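Local coordinates for protein geranyltranstransferase (IspA) (Helicobacter pylori, PDB 3LLW) that probably acts as a magnesium-dependent prenyltransferase of the FPP/GGPP synthase family, joining isoprenoid diphosphates in isoprene biosynthesis, at residues Ala58-Cys61 with Ala62-Gln66; Thr174-Leu178 with Glu179-Phe183. One frame throughout, in Å; residues are numbered along the deposited sequence.

Contact 1: Ala58-Cys61 with Ala62-Gln66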
ATOM      1  N   ALA A  58      -6.048  22.766  -4.793  1.00 43.20           N
ATOM      2  CA  ALA A  58      -7.114  23.669  -5.215  1.00 44.36           C
ATOM      3  C   ALA A  58      -8.213  23.766  -4.170  1.00 44.07           C
ATOM      4  O   ALA A  58      -8.658  24.852  -3.872  1.00 45.72           O
ATOM      5  CB  ALA A  58      -7.698  23.237  -6.537  1.00 42.07           C
ATOM      6  N   VAL A  59      -8.616  22.624  -3.615  1.00 46.08           N
ATOM      7  CA  VAL A  59      -9.683  22.545  -2.617  1.00 44.77           C
ATOM      8  C   VAL A  59      -9.201  23.099  -1.283  1.00 49.37           C
ATOM      9  O   VAL A  59      -9.892  23.866  -0.623  1.00 53.21           O
ATOM     10  CB  VAL A  59     -10.179  21.086  -2.431  1.00 40.10           C
ATOM     11  CG1 VAL A  59     -11.427  21.026  -1.555  1.00 40.84           C
ATOM     12  CG2 VAL A  59     -10.501  20.467  -3.759  1.00 39.95           C
ATOM     13  N   LEU A  60      -7.994  22.712  -0.911  1.00 49.40           N
ATOM     14  CA  LEU A  60      -7.434  23.042   0.377  1.00 47.33           C
ATOM     15  C   LEU A  60      -7.063  24.521   0.559  1.00 53.97           C
ATOM     16  O   LEU A  60      -7.476  25.141   1.547  1.00 56.87           O
ATOM     17  CB  LEU A  60      -6.244  22.137   0.620  1.00 47.89           C
ATOM     18  CG  LEU A  60      -5.477  22.285   1.912  1.00 48.51           C
ATOM     19  CD1 LEU A  60      -6.255  21.681   3.078  1.00 43.59           C
ATOM     20  CD2 LEU A  60      -4.216  21.555   1.676  1.00 54.11           C
ATOM     21  N   CYS A  61      -6.318  25.084  -0.396  1.00 49.23           N
ATOM     22  CA  CYS A  61      -5.951  26.513  -0.384  1.00 52.90           C
ATOM     23  C   CYS A  61      -7.159  27.439  -0.360  1.00 53.97           C
ATOM     24  O   CYS A  61      -7.112  28.508   0.246  1.00 51.99           O
ATOM     25  CB  CYS A  61      -5.109  26.883  -1.606  1.00 51.83           C
ATOM     26  SG  CYS A  61      -3.489  26.151  -1.648  1.00 55.91           S
ATOM     27  N   ALA A  62      -8.219  27.026  -1.045  1.00 53.89           N
ATOM     28  CA  ALA A  62      -9.479  27.743  -1.052  1.00 50.27           C
ATOM     29  C   ALA A  62     -10.194  27.719   0.299  1.00 52.83           C
ATOM     30  O   ALA A  62     -10.809  28.709   0.694  1.00 56.32           O
ATOM     31  CB  ALA A  62     -10.371  27.172  -2.103  1.00 48.78           C
ATOM     32  N   LEU A  63     -10.107  26.601   1.011  1.00 56.73           N
ATOM     33  CA  LEU A  63     -10.960  26.381   2.189  1.00 56.12           C
ATOM     34  C   LEU A  63     -10.311  26.716   3.528  1.00 56.61           C
ATOM     35  O   LEU A  63     -11.013  27.002   4.505  1.00 57.88           O
ATOM     36  CB  LEU A  63     -11.519  24.955   2.200  1.00 54.31           C
ATOM     37  CG  LEU A  63     -12.580  24.571   1.160  1.00 58.65           C
ATOM     38  CD1 LEU A  63     -12.811  23.064   1.205  1.00 56.48           C
ATOM     39  CD2 LEU A  63     -13.901  25.329   1.333  1.00 57.58           C
ATOM     40  N   VAL A  64      -8.985  26.672   3.586  1.00 54.33           N
ATOM     41  CA  VAL A  64      -8.289  27.125   4.788  1.00 60.72           C
ATOM     42  C   VAL A  64      -7.745  28.540   4.555  1.00 62.45           C
ATOM     43  O   VAL A  64      -7.331  28.869   3.440  1.00 59.19           O
ATOM     44  CB  VAL A  64      -7.206  26.097   5.278  1.00 59.06           C
ATOM     45  CG1 VAL A  64      -6.117  25.882   4.251  1.00 64.12           C
ATOM     46  CG2 VAL A  64      -6.598  26.518   6.614  1.00 67.12           C
ATOM     47  N   GLY A  65      -7.802  29.383   5.590  1.00 67.52           N
ATOM     48  CA  GLY A  65      -7.229  30.737   5.543  1.00 69.99           C
ATOM     49  C   GLY A  65      -5.733  30.688   5.296  1.00 72.59           C
ATOM     50  O   GLY A  65      -5.066  29.753   5.751  1.00 72.07           O
ATOM     51  N   GLN A  66      -5.215  31.687   4.576  1.00 74.44           N
ATOM     52  CA  GLN A  66      -3.807  31.729   4.135  1.00 76.74           C
ATOM     53  C   GLN A  66      -2.748  31.572   5.236  1.00 79.70           C
ATOM     54  O   GLN A  66      -1.690  30.989   4.994  1.00 81.93           O
ATOM     55  CB  GLN A  66      -3.527  33.002   3.336  1.00 76.07           C
ATOM     56  CG  GLN A  66      -3.968  32.938   1.877  1.00 82.72           C
ATOM     57  CD  GLN A  66      -3.624  34.200   1.090  1.00 80.54           C
ATOM     58  OE1 GLN A  66      -2.602  34.847   1.340  1.00 77.88           O
ATOM     59  NE2 GLN A  66      -4.478  34.550   0.128  1.00 73.15           N
TER

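Contact 2: Thr174-Leu178 with Glu179-Phe183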
ATOM      1  N   THR A 174      -9.707  -5.398 -27.434  1.00 51.15           N
ATOM      2  CA  THR A 174     -11.098  -5.831 -27.443  1.00 44.24           C
ATOM      3  C   THR A 174     -12.034  -4.630 -27.353  1.00 41.94           C
ATOM      4  O   THR A 174     -11.907  -3.823 -26.431  1.00 43.61           O
ATOM      5  CB  THR A 174     -11.359  -6.846 -26.294  1.00 48.53           C
ATOM      6  OG1 THR A 174     -10.814  -8.118 -26.667  1.00 50.68           O
ATOM      7  CG2 THR A 174     -12.864  -7.014 -25.982  1.00 42.90           C
ATOM      8  N   PRO A 175     -12.972  -4.501 -28.316  1.00 33.38           N
ATOM      9  CA  PRO A 175     -13.942  -3.429 -28.273  1.00 41.63           C
ATOM     10  C   PRO A 175     -14.871  -3.596 -27.070  1.00 35.91           C
ATOM     11  O   PRO A 175     -15.330  -4.700 -26.783  1.00 36.49           O
ATOM     12  CB  PRO A 175     -14.727  -3.619 -29.574  1.00 42.26           C
ATOM     13  CG  PRO A 175     -14.540  -5.035 -29.917  1.00 35.04           C
ATOM     14  CD  PRO A 175     -13.175  -5.367 -29.482  1.00 38.76           C
ATOM     15  N   LEU A 176     -15.090  -2.507 -26.356  1.00 41.67           N
ATOM     16  CA  LEU A 176     -15.985  -2.491 -25.205  1.00 42.82           C
ATOM     17  C   LEU A 176     -17.222  -1.670 -25.556  1.00 42.67           C
ATOM     18  O   LEU A 176     -17.134  -0.749 -26.359  1.00 45.42           O
ATOM     19  CB  LEU A 176     -15.264  -1.877 -24.005  1.00 35.59           C
ATOM     20  CG  LEU A 176     -14.047  -2.632 -23.455  1.00 37.73           C
ATOM     21  CD1 LEU A 176     -13.361  -1.795 -22.425  1.00 38.78           C
ATOM     22  CD2 LEU A 176     -14.392  -3.996 -22.880  1.00 35.50           C
ATOM     23  N   ASN A 177     -18.378  -2.004 -24.973  1.00 48.01           N
ATOM     24  CA  ASN A 177     -19.549  -1.154 -25.147  1.00 44.92           C
ATOM     25  C   ASN A 177     -19.391   0.112 -24.314  1.00 43.17           C
ATOM     26  O   ASN A 177     -18.448   0.213 -23.526  1.00 42.91           O
ATOM     27  CB  ASN A 177     -20.880  -1.891 -24.879  1.00 44.53           C
ATOM     28  CG  ASN A 177     -21.076  -2.316 -23.417  1.00 41.20           C
ATOM     29  OD1 ASN A 177     -20.767  -1.586 -22.484  1.00 41.51           O
ATOM     30  ND2 ASN A 177     -21.647  -3.497 -23.228  1.00 37.81           N
ATOM     31  N   LEU A 178     -20.312   1.052 -24.493  1.00 46.00           N
ATOM     32  CA  LEU A 178     -20.365   2.305 -23.730  1.00 51.29           C
ATOM     33  C   LEU A 178     -20.354   2.144 -22.222  1.00 49.27           C
ATOM     34  O   LEU A 178     -19.609   2.838 -21.535  1.00 55.39           O
ATOM     35  CB  LEU A 178     -21.597   3.137 -24.133  1.00 53.01           C
ATOM     36  CG  LEU A 178     -21.694   4.544 -23.527  1.00 55.16           C
ATOM     37  CD1 LEU A 178     -20.619   5.432 -24.125  1.00 49.84           C
ATOM     38  CD2 LEU A 178     -23.085   5.154 -23.701  1.00 58.61           C
ATOM     39  N   GLU A 179     -21.185   1.245 -21.708  1.00 47.82           N
ATOM     40  CA  GLU A 179     -21.298   1.044 -20.269  1.00 52.37           C
ATOM     41  C   GLU A 179     -19.987   0.521 -19.690  1.00 49.47           C
ATOM     42  O   GLU A 179     -19.537   0.952 -18.625  1.00 39.63           O
ATOM     43  CB  GLU A 179     -22.422   0.053 -19.960  1.00 53.08           C
ATOM     44  CG  GLU A 179     -22.626  -0.240 -18.464  1.00 67.77           C
ATOM     45  CD  GLU A 179     -23.892  -1.053 -18.171  1.00 74.47           C
ATOM     46  OE1 GLU A 179     -24.923  -0.848 -18.863  1.00 90.80           O
ATOM     47  OE2 GLU A 179     -23.858  -1.891 -17.240  1.00 84.43           O
ATOM     48  N   GLN A 180     -19.359  -0.403 -20.405  1.00 42.55           N
ATOM     49  CA  GLN A 180     -18.192  -1.024 -19.847  1.00 45.45           C
ATOM     50  C   GLN A 180     -16.961  -0.123 -19.993  1.00 42.31           C
ATOM     51  O   GLN A 180     -16.139  -0.055 -19.074  1.00 38.52           O
ATOM     52  CB  GLN A 180     -18.062  -2.499 -20.274  1.00 44.64           C
ATOM     53  CG  GLN A 180     -17.829  -2.802 -21.703  1.00 54.32           C
ATOM     54  CD  GLN A 180     -18.289  -4.204 -22.094  1.00 51.14           C
ATOM     55  OE1 GLN A 180     -18.379  -4.507 -23.276  1.00 54.84           O
ATOM     56  NE2 GLN A 180     -18.595  -5.053 -21.109  1.00 46.35           N
ATOM     57  N   LEU A 181     -16.920   0.657 -21.074  1.00 45.35           N
ATOM     58  CA  LEU A 181     -15.868   1.658 -21.285  1.00 46.00           C
ATOM     59  C   LEU A 181     -15.924   2.829 -20.294  1.00 50.11           C
ATOM     60  O   LEU A 181     -14.882   3.322 -19.854  1.00 53.73           O
ATOM     61  CB  LEU A 181     -15.886   2.176 -22.718  1.00 43.67           C
ATOM     62  CG  LEU A 181     -14.718   3.060 -23.183  1.00 57.57           C
ATOM     63  CD1 LEU A 181     -13.313   2.419 -22.954  1.00 39.80           C
ATOM     64  CD2 LEU A 181     -14.924   3.455 -24.640  1.00 46.66           C
ATOM     65  N   THR A 182     -17.133   3.260 -19.937  1.00 46.36           N
ATOM     66  CA  THR A 182     -17.314   4.296 -18.918  1.00 39.97           C
ATOM     67  C   THR A 182     -16.894   3.755 -17.550  1.00 38.81           C
ATOM     68  O   THR A 182     -16.293   4.467 -16.746  1.00 44.64           O
ATOM     69  CB  THR A 182     -18.791   4.810 -18.871  1.00 43.84           C
ATOM     70  OG1 THR A 182     -19.231   5.162 -20.187  1.00 41.87           O
ATOM     71  CG2 THR A 182     -18.911   6.037 -18.013  1.00 36.72           C
ATOM     72  N   PHE A 183     -17.206   2.487 -17.300  1.00 36.89           N
ATOM     73  CA  PHE A 183     -16.827   1.804 -16.073  1.00 35.93           C
ATOM     74  C   PHE A 183     -15.311   1.658 -15.972  1.00 36.04           C
ATOM     75  O   PHE A 183     -14.734   1.873 -14.921  1.00 36.11           O
ATOM     76  CB  PHE A 183     -17.490   0.423 -16.047  1.00 38.57           C
ATOM     77  CG  PHE A 183     -17.286  -0.334 -14.770  1.00 47.26           C
ATOM     78  CD1 PHE A 183     -16.145  -1.125 -14.579  1.00 48.98           C
ATOM     79  CD2 PHE A 183     -18.250  -0.303 -13.776  1.00 33.91           C
ATOM     80  CE1 PHE A 183     -15.952  -1.835 -13.394  1.00 46.11           C
ATOM     81  CE2 PHE A 183     -18.073  -1.027 -12.591  1.00 42.57           C
ATOM     82  CZ  PHE A 183     -16.916  -1.788 -12.401  1.00 38.10           C
TER
HETATM   83  O   HOH W   1     -17.361  -5.729 -25.272  1.00 39.61           O

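Contact 1: Ala58-Cys61 with Ala62-Gln66
Ala62 meets Ala58 one turn back along the same helix. Its CB lies 3.4 Å from Ala58 O, and Val59 O is its next neighbour. Ala58 O also accepts a hydrogen bond from Asn292 ND2 of helix 287-301.

Val59 and Leu63 run side by side and point the same way. Val59 CG1 stands anti to its backbone N, chi1 -171°, and touches Leu63 CD1 at 3.7 Å. The pair faces helix 178-204, with Val59 on Leu197 and Leu63 on Leu201 and Ser204. The Leu63 side chain also lies against the carbonyl of Val59, its CG 3.3 Å from Val59 O.

These residues form the C-terminal end of helix 51-63, part of the all-helical fold of the polyprenyl synthetase family. The turn ends on Leu60 O, which accepts two backbone bonds. Val64 N gives the straighter one, an i+4 bond 3.0 Å from Leu60 O with an N-H...O angle of 163°. Leu63 N adds an i+3 bond to the same Leu60 O at 3.1 Å, from above the carbonyl plane. The bond from Leu63 N to Val59 O is weak. The chain leaves helical geometry at Val64, and Gly65 is already the N-cap of helix 66-71.

Val64 CG1 sits between its own backbone N and carbonyl carbon, chi1 62°. This lays Val64 CG1 over the helix end, 3.1 Å from Leu60 O. Tyr69 of helix 66-71 packs on Leu60, Cys61 and Val64, while Phe10 and Glu14 of helix 6-23 touch Cys61.

Contact 2: Thr174-Leu178 with Glu179-Phe183
Asn177 and Gln180 each place CG between the backbone N and the carbonyl carbon, both with chi1 near 65°. From there Asn177 OD1 reaches the backbone N of Gln180, and the extended Gln180 chain carries OE1 to the backbone N of Asn177. Asn177 OD1 accepts from Gln180 N at 2.8 Å. Gln180 OE1 accepts from Asn177 N at 3.0 Å, in a nearly straight bond of 175°. The exchange is a capping box, with Asn177 as the N-cap of helix 178-204. The two side chains cross at about a right angle, yet their amide planes are only 6° apart and stack. Asn177 CG lies 3.6 Å from Gln180 CD.

The first helical bond of the turn runs from Leu181 N to Asn177 O at 2.9 Å. One residue on, Leu178 O is gripped twice. Thr182 N and the Thr182 hydroxyl, OG1 at 2.7 Å, reach Leu178 O from opposite faces of its carbonyl plane.

Leu176 precedes the cap and lies across Gln180, its CB 3.6 Å from Gln180 CG. Its CD1 approaches Leu181 CD1 at 4.2 Å. The buried Leu181 packs on Phe255 and Leu258 of helix 255-259, which also meet Leu178. Phe32 of the second subunit packs on Leu176 and Gln180, so the helix start borders the subunit interface.

A water donates to Pro175 O and to Gln180 OE1, the latter at 2.6 Å. Gln180 OE1 thus accepts from both the water and Asn177 N, which ties the loop before the helix to its first turn. The reciprocal bonds and the stacking would limit rotation of both amides. Asn177 OD1 serves a first-turn N-H that has no preceding helical turn to supply an acceptor.

Contact 1 is mostly buried; contact 2 lies at the surface and borders the second subunit. They are on opposite sides of the chain's centre, with centres about 37 Å apart, and do not touch. Both concern helix ends, but of opposite kinds: contact 1 closes helix 51-63, and contact 2 opens helix 178-204. Helix 178-204 relates the two, since residues near its far end pack on Val59 and Leu63 of contact 1. Contact 1 has only backbone hydrogen bonds and aliphatic touches along one helix end, covered by neighbouring helices. Contact 2 adds side-chain amides, a hydroxyl and a water to its backbone bonds and leucine packing. Both lie away from the magnesium-binding Asp94 and Asp100.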